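Local coordinates for protein putative fructose-aminoacid-6-phosphate deglycase (PDB 3EUA) that catalyses the conversion of a range of fructosamine 6-phosphates to glucose 6-phosphate and a free amino acid, at residues E218-H223 / R314-S319; S194-M199 / S243-I248. All coordinates share one frame; numbering follows the deposited sequence. Where two conformers were deposited one is given.

Contact 1. Residues E218-H223 / R314-S319; sequences EMQWIH and RNHPLS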
loop_
_atom_site.group_PDB
_atom_site.type_symbol
_atom_site.label_atom_id
_atom_site.label_comp_id
_atom_site.label_asym_id
_atom_site.label_seq_id
_atom_site.Cartn_x
_atom_site.Cartn_y
_atom_site.Cartn_z
ATOM N N GLU A 218 2.442 -1.577 -17.685
ATOM C CA GLU A 218 3.711 -1.987 -18.279
ATOM C C GLU A 218 3.618 -2.710 -19.593
ATOM O O GLU A 218 4.241 -2.287 -20.582
ATOM C CB GLU A 218 4.471 -2.913 -17.327
ATOM C CG GLU A 218 5.893 -3.276 -17.736
ATOM C CD GLU A 218 6.528 -4.322 -16.801
ATOM O OE1 GLU A 218 5.835 -4.878 -15.913
ATOM O OE2 GLU A 218 7.742 -4.601 -16.992
HETATM N N MSE A 219 2.807 -3.746 -19.630
HETATM C CA MSE A 219 2.774 -4.641 -20.796
HETATM C C MSE A 219 1.702 -4.437 -21.844
HETATM O O MSE A 219 1.683 -5.148 -22.838
HETATM C CB MSE A 219 2.703 -6.071 -20.257
HETATM C CG MSE A 219 3.822 -6.399 -19.255
HETATM SE SE MSE A 219 3.835 -8.282 -18.639
HETATM C CE MSE A 219 4.945 -8.139 -17.010
ATOM N N GLN A 220 0.819 -3.471 -21.629
ATOM C CA GLN A 220 -0.249 -3.166 -22.572
ATOM C C GLN A 220 -0.478 -1.691 -22.779
ATOM O O GLN A 220 -1.187 -1.307 -23.723
ATOM C CB GLN A 220 -1.568 -3.811 -22.068
ATOM C CG GLN A 220 -1.597 -5.319 -22.120
ATOM C CD GLN A 220 -1.590 -5.847 -23.537
ATOM O OE1 GLN A 220 -2.592 -5.789 -24.235
ATOM N NE2 GLN A 220 -0.460 -6.375 -23.965
ATOM N N TRP A 221 0.150 -0.850 -21.961
ATOM C CA TRP A 221 -0.049 0.600 -21.987
ATOM C C TRP A 221 -1.532 0.956 -21.837
ATOM O O TRP A 221 -2.059 1.775 -22.570
ATOM C CB TRP A 221 0.537 1.266 -23.231
ATOM C CG TRP A 221 1.962 0.948 -23.485
ATOM C CD1 TRP A 221 2.895 0.523 -22.580
ATOM C CD2 TRP A 221 2.660 1.199 -24.686
ATOM N NE1 TRP A 221 4.128 0.402 -23.188
ATOM C CE2 TRP A 221 4.007 0.815 -24.485
ATOM C CE3 TRP A 221 2.270 1.674 -25.951
ATOM C CZ2 TRP A 221 4.970 0.902 -25.498
ATOM C CZ3 TRP A 221 3.236 1.763 -26.951
ATOM C CH2 TRP A 221 4.562 1.370 -26.710
ATOM N N ILE A 222 -2.197 0.272 -20.898
ATOM C CA ILE A 222 -3.583 0.508 -20.546
ATOM C C ILE A 222 -3.557 1.110 -19.154
ATOM O O ILE A 222 -2.894 0.568 -18.270
ATOM C CB ILE A 222 -4.385 -0.790 -20.556
ATOM C CG1 ILE A 222 -4.471 -1.324 -21.988
ATOM C CG2 ILE A 222 -5.767 -0.560 -20.038
ATOM C CD1 ILE A 222 -5.137 -2.637 -22.118
ATOM N N HIS A 223 -4.265 2.220 -18.958
ATOM C CA HIS A 223 -4.304 2.852 -17.642
ATOM C C HIS A 223 -4.960 1.916 -16.651
ATOM O O HIS A 223 -5.941 1.241 -16.989
ATOM C CB HIS A 223 -5.085 4.157 -17.688
ATOM C CG HIS A 223 -4.513 5.166 -18.634
ATOM N ND1 HIS A 223 -3.299 5.781 -18.422
ATOM C CD2 HIS A 223 -5.016 5.704 -19.771
ATOM C CE1 HIS A 223 -3.051 6.614 -19.414
ATOM N NE2 HIS A 223 -4.087 6.604 -20.237
ATOM N N ARG A 314 -5.164 -7.151 -28.982
ATOM C CA ARG A 314 -4.650 -5.786 -29.182
ATOM C C ARG A 314 -3.362 -5.699 -30.001
ATOM O O ARG A 314 -2.821 -4.604 -30.175
ATOM C CB ARG A 314 -4.401 -5.129 -27.802
ATOM C CG ARG A 314 -5.660 -5.040 -26.959
ATOM C CD ARG A 314 -5.451 -4.355 -25.621
ATOM N NE ARG A 314 -5.156 -2.940 -25.700
ATOM C CZ ARG A 314 -3.952 -2.373 -25.633
ATOM N NH1 ARG A 314 -2.838 -3.068 -25.514
ATOM N NH2 ARG A 314 -3.864 -1.052 -25.695
ATOM N N ASN A 315 -2.882 -6.862 -30.437
ATOM C CA ASN A 315 -1.669 -7.006 -31.224
ATOM C C ASN A 315 -0.548 -6.203 -30.566
ATOM O O ASN A 315 0.196 -5.469 -31.215
ATOM C CB ASN A 315 -1.946 -6.631 -32.693
ATOM C CG ASN A 315 -1.024 -7.335 -33.658
ATOM O OD1 ASN A 315 0.136 -7.638 -33.348
ATOM N ND2 ASN A 315 -1.540 -7.626 -34.848
ATOM N N HIS A 316 -0.480 -6.352 -29.242
ATOM C CA HIS A 316 0.478 -5.701 -28.390
ATOM C C HIS A 316 1.126 -6.793 -27.549
ATOM O O HIS A 316 0.593 -7.167 -26.513
ATOM C CB HIS A 316 -0.233 -4.715 -27.477
ATOM C CG HIS A 316 0.702 -3.859 -26.694
ATOM N ND1 HIS A 316 0.694 -2.483 -26.770
ATOM C CD2 HIS A 316 1.701 -4.182 -25.845
ATOM C CE1 HIS A 316 1.623 -2.001 -25.964
ATOM N NE2 HIS A 316 2.255 -3.013 -25.401
ATOM N N PRO A 317 2.286 -7.330 -28.000
ATOM C CA PRO A 317 2.889 -8.386 -27.200
ATOM C C PRO A 317 3.232 -7.977 -25.778
ATOM O O PRO A 317 3.649 -6.835 -25.535
ATOM C CB PRO A 317 4.195 -8.721 -27.941
ATOM C CG PRO A 317 4.009 -8.228 -29.344
ATOM C CD PRO A 317 3.072 -7.038 -29.224
ATOM N N LEU A 318 3.043 -8.894 -24.843
ATOM C CA LEU A 318 3.363 -8.610 -23.435
ATOM C C LEU A 318 4.823 -8.282 -23.196
ATOM O O LEU A 318 5.142 -7.625 -22.191
ATOM C CB LEU A 318 2.965 -9.748 -22.495
ATOM C CG LEU A 318 1.474 -10.063 -22.248
ATOM C CD1 LEU A 318 1.305 -11.358 -21.492
ATOM C CD2 LEU A 318 0.716 -8.949 -21.515
ATOM N N SER A 319 5.696 -8.707 -24.103
ATOM C CA SER A 319 7.132 -8.415 -24.020
ATOM C C SER A 319 7.500 -7.025 -24.529
ATOM O O SER A 319 8.623 -6.568 -24.316
ATOM C CB SER A 319 7.896 -9.471 -24.834
ATOM O OG SER A 319 7.339 -9.542 -26.150
#
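Two helix ends meet in this contact: Q220, near the C-terminal end of helix 205-220 of the second SIS domain, is gripped by R314 and H316 just past helix 288-313, where a Schellman motif turns the chain at N315. W221, with positive phi, likewise marks the exit from its helix. The Q220 chain bends at chi2 (-67°) and lays its amide between the two partners. Q220 NE2 donates to H316 O at 2.9 Å, with the acceptor in the amide plane, and also to M219 O of its own segment; Q220 OE1 receives R314 NH1 at 3.0 Å, the donor standing well above the carbonyl plane. Both ends of the amide are thus occupied, which fixes its flip. The same NH1 makes a weak bond to Q220 O, while I222 CD1 covers one guanidinium face, 3.6 Å from R314 NE.

The H316 ring is wedged between neighbours. Q220 CA lies over one face, 3.9 Å from the centroid of the H316 ring, whose edge points at the indole face of W221 in a T-shaped pair, planes at 84°. W221 NE1 is hydrogen-bonded to OE1 of E238 of the second subunit. Beside the amide, L318 CD2 rests 3.7 Å from CB of M219, a selenomethionine here, whose CG approaches L318 O to 3.4 Å.

Contact 2. Residues S194-M199 / S243-I248; sequences SIIYTM and SVPFII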
loop_
_atom_site.group_PDB
_atom_site.type_symbol
_atom_site.label_atom_id
_atom_site.label_comp_id
_atom_site.label_asym_id
_atom_site.label_seq_id
_atom_site.Cartn_x
_atom_site.Cartn_y
_atom_site.Cartn_z
ATOM N N SER A 194 -9.378 2.208 -22.756
ATOM C CA SER A 194 -8.158 2.919 -22.374
ATOM C C SER A 194 -7.784 2.762 -20.896
ATOM O O SER A 194 -6.601 2.931 -20.546
ATOM C CB SER A 194 -8.329 4.406 -22.697
ATOM O OG SER A 194 -9.364 4.972 -21.906
ATOM N N ILE A 195 -8.786 2.489 -20.046
ATOM C CA ILE A 195 -8.576 2.318 -18.620
ATOM C C ILE A 195 -9.345 1.116 -18.099
ATOM O O ILE A 195 -10.490 0.893 -18.457
ATOM C CB ILE A 195 -8.973 3.597 -17.797
ATOM C CG1 ILE A 195 -8.621 3.399 -16.320
ATOM C CG2 ILE A 195 -10.454 3.905 -17.974
ATOM C CD1 ILE A 195 -8.650 4.655 -15.456
ATOM N N ILE A 196 -8.695 0.323 -17.256
ATOM C CA ILE A 196 -9.342 -0.839 -16.664
ATOM C C ILE A 196 -8.881 -0.917 -15.225
ATOM O O ILE A 196 -7.676 -1.042 -14.961
ATOM C CB ILE A 196 -8.985 -2.167 -17.344
ATOM C CG1 ILE A 196 -9.336 -2.159 -18.840
ATOM C CG2 ILE A 196 -9.699 -3.334 -16.585
ATOM C CD1 ILE A 196 -8.761 -3.377 -19.653
ATOM N N TYR A 197 -9.825 -0.797 -14.301
ATOM C CA TYR A 197 -9.521 -0.896 -12.871
ATOM C C TYR A 197 -9.475 -2.333 -12.426
ATOM O O TYR A 197 -10.055 -3.210 -13.062
ATOM C CB TYR A 197 -10.603 -0.176 -12.057
ATOM C CG TYR A 197 -10.545 1.319 -12.117
ATOM C CD1 TYR A 197 -9.785 2.016 -11.192
ATOM C CD2 TYR A 197 -11.228 2.047 -13.081
ATOM C CE1 TYR A 197 -9.700 3.413 -11.220
ATOM C CE2 TYR A 197 -11.157 3.449 -13.114
ATOM C CZ TYR A 197 -10.397 4.124 -12.171
ATOM O OH TYR A 197 -10.298 5.506 -12.175
ATOM N N THR A 198 -8.732 -2.595 -11.353
ATOM C CA THR A 198 -8.736 -3.887 -10.726
ATOM C C THR A 198 -9.146 -3.611 -9.278
ATOM O O THR A 198 -9.083 -2.445 -8.792
ATOM C CB THR A 198 -7.386 -4.627 -10.763
ATOM O OG1 THR A 198 -6.401 -3.892 -10.013
ATOM C CG2 THR A 198 -6.929 -4.875 -12.211
HETATM N N MSE A 199 -9.613 -4.646 -8.604
HETATM C CA MSE A 199 -10.041 -4.522 -7.213
HETATM C C MSE A 199 -10.024 -5.848 -6.451
HETATM O O MSE A 199 -10.420 -6.858 -6.960
HETATM C CB MSE A 199 -11.426 -3.886 -7.170
HETATM C CG MSE A 199 -12.014 -3.791 -5.816
HETATM SE SE MSE A 199 -13.391 -2.442 -5.632
HETATM C CE MSE A 199 -13.942 -3.342 -4.286
ATOM N N SER A 243 -19.903 2.553 -18.082
ATOM C CA SER A 243 -18.820 2.504 -19.058
ATOM C C SER A 243 -17.423 2.227 -18.478
ATOM O O SER A 243 -16.489 2.064 -19.247
ATOM C CB SER A 243 -18.752 3.840 -19.822
ATOM O OG SER A 243 -18.229 4.882 -18.996
ATOM N N VAL A 244 -17.268 2.188 -17.151
ATOM C CA VAL A 244 -15.941 2.006 -16.558
ATOM C C VAL A 244 -15.621 0.519 -16.311
ATOM O O VAL A 244 -16.289 -0.135 -15.536
ATOM C CB VAL A 244 -15.766 2.786 -15.249
ATOM C CG1 VAL A 244 -14.289 2.642 -14.737
ATOM C CG2 VAL A 244 -16.110 4.260 -15.444
ATOM N N PRO A 245 -14.623 -0.039 -17.020
ATOM C CA PRO A 245 -14.281 -1.425 -16.755
ATOM C C PRO A 245 -13.575 -1.700 -15.406
ATOM O O PRO A 245 -12.601 -1.020 -15.028
ATOM C CB PRO A 245 -13.314 -1.772 -17.887
ATOM C CG PRO A 245 -13.480 -0.724 -18.909
ATOM C CD PRO A 245 -13.788 0.490 -18.110
ATOM N N PHE A 246 -14.075 -2.712 -14.710
ATOM C CA PHE A 246 -13.526 -3.186 -13.436
ATOM C C PHE A 246 -13.298 -4.679 -13.454
ATOM O O PHE A 246 -14.197 -5.423 -13.829
ATOM C CB PHE A 246 -14.497 -2.905 -12.265
ATOM C CG PHE A 246 -14.236 -1.588 -11.535
ATOM C CD1 PHE A 246 -14.712 -0.382 -12.029
ATOM C CD2 PHE A 246 -13.516 -1.576 -10.356
ATOM C CE1 PHE A 246 -14.477 0.818 -11.345
ATOM C CE2 PHE A 246 -13.269 -0.375 -9.685
ATOM C CZ PHE A 246 -13.748 0.810 -10.185
ATOM N N ILE A 247 -12.097 -5.105 -13.067
ATOM C CA ILE A 247 -11.767 -6.500 -12.884
ATOM C C ILE A 247 -11.841 -6.659 -11.374
ATOM O O ILE A 247 -11.107 -5.977 -10.644
ATOM C CB ILE A 247 -10.349 -6.894 -13.317
ATOM C CG1 ILE A 247 -10.167 -6.807 -14.833
ATOM C CG2 ILE A 247 -10.012 -8.329 -12.819
ATOM C CD1 ILE A 247 -8.696 -6.918 -15.215
ATOM N N ILE A 248 -12.699 -7.551 -10.915
ATOM C CA ILE A 248 -12.933 -7.767 -9.497
ATOM C C ILE A 248 -12.588 -9.175 -9.069
ATOM O O ILE A 248 -13.047 -10.155 -9.655
ATOM C CB ILE A 248 -14.404 -7.490 -9.206
ATOM C CG1 ILE A 248 -14.670 -6.003 -9.456
ATOM C CG2 ILE A 248 -14.778 -7.963 -7.776
ATOM C CD1 ILE A 248 -16.109 -5.528 -9.206
#
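Strands 197-199 and 246-248 run side by side in parallel, their axes 4.5 Å apart and inclined by 19°, with Y197, T198 and M199 paired to F246, I247 and I248. They are neighbours in the parallel sheet of the second SIS domain. Y197 bonds at both its backbone ends: Y197 N donates to P245 O at 2.9 Å and Y197 O accepts I247 N at 2.8 Å. The M199 N to I247 O bond that follows is weak. Before the bridges begin, I195 O faces the ring of P245, with P245 CD at 3.3 Å; a proline has no N-H to offer, and this buried carbonyl has no polar partner in the model.

On the face bearing Y197 and F246, the two rings form an offset stack, centroids 4.9 Å apart and planes nearly parallel. Y197 CB sits squarely over the F246 ring, 3.6 Å from its centroid, and V244 CG1 touches Y197 CD2 at 3.5 Å. Reducing F246 to an alanine would probably uncover Y197 CB and take away the ring that holds the tyrosine's orientation. Y197 OH is hydrogen-bonded to H223 ND1 of the second subunit, so the stack is likely to bear on the subunit contact as well. The other face carries I247, whose CG1 and CD1 lie against I196 CG2 and T198 CG2. I196 and I247 pack on helices 158-190 and 205-220, while M199 and I248 touch helix 256-269. The pair is thus largely apolar, with the Y197 hydroxyl linked to the other subunit and T198 OG1 hydrogen-bonded to S212 OG of helix 205-220.

Overall arrangement
From the N terminus, the four segments come in the order 194-199, 218-223, 243-248, 314-319, so the two contacts cross instead of nesting. Contact 2 closes a loop of 43 residues that contains helix 205-220 and strand 226-228, bringing strand 246-250 beside strand 197-200. Contact 1 starts inside that loop and closes a longer one of 90 residues, fastening the end of helix 205-220 to the chain that leaves helix 288-313. The two meet directly: backbone atoms of H223 probably hydrogen-bond to S194 and I196, carrying the helix exit back alongside the residues that lead into strand 197-200. Both contacts also reach the second subunit, so helix end, sheet and the interface with that subunit are joined.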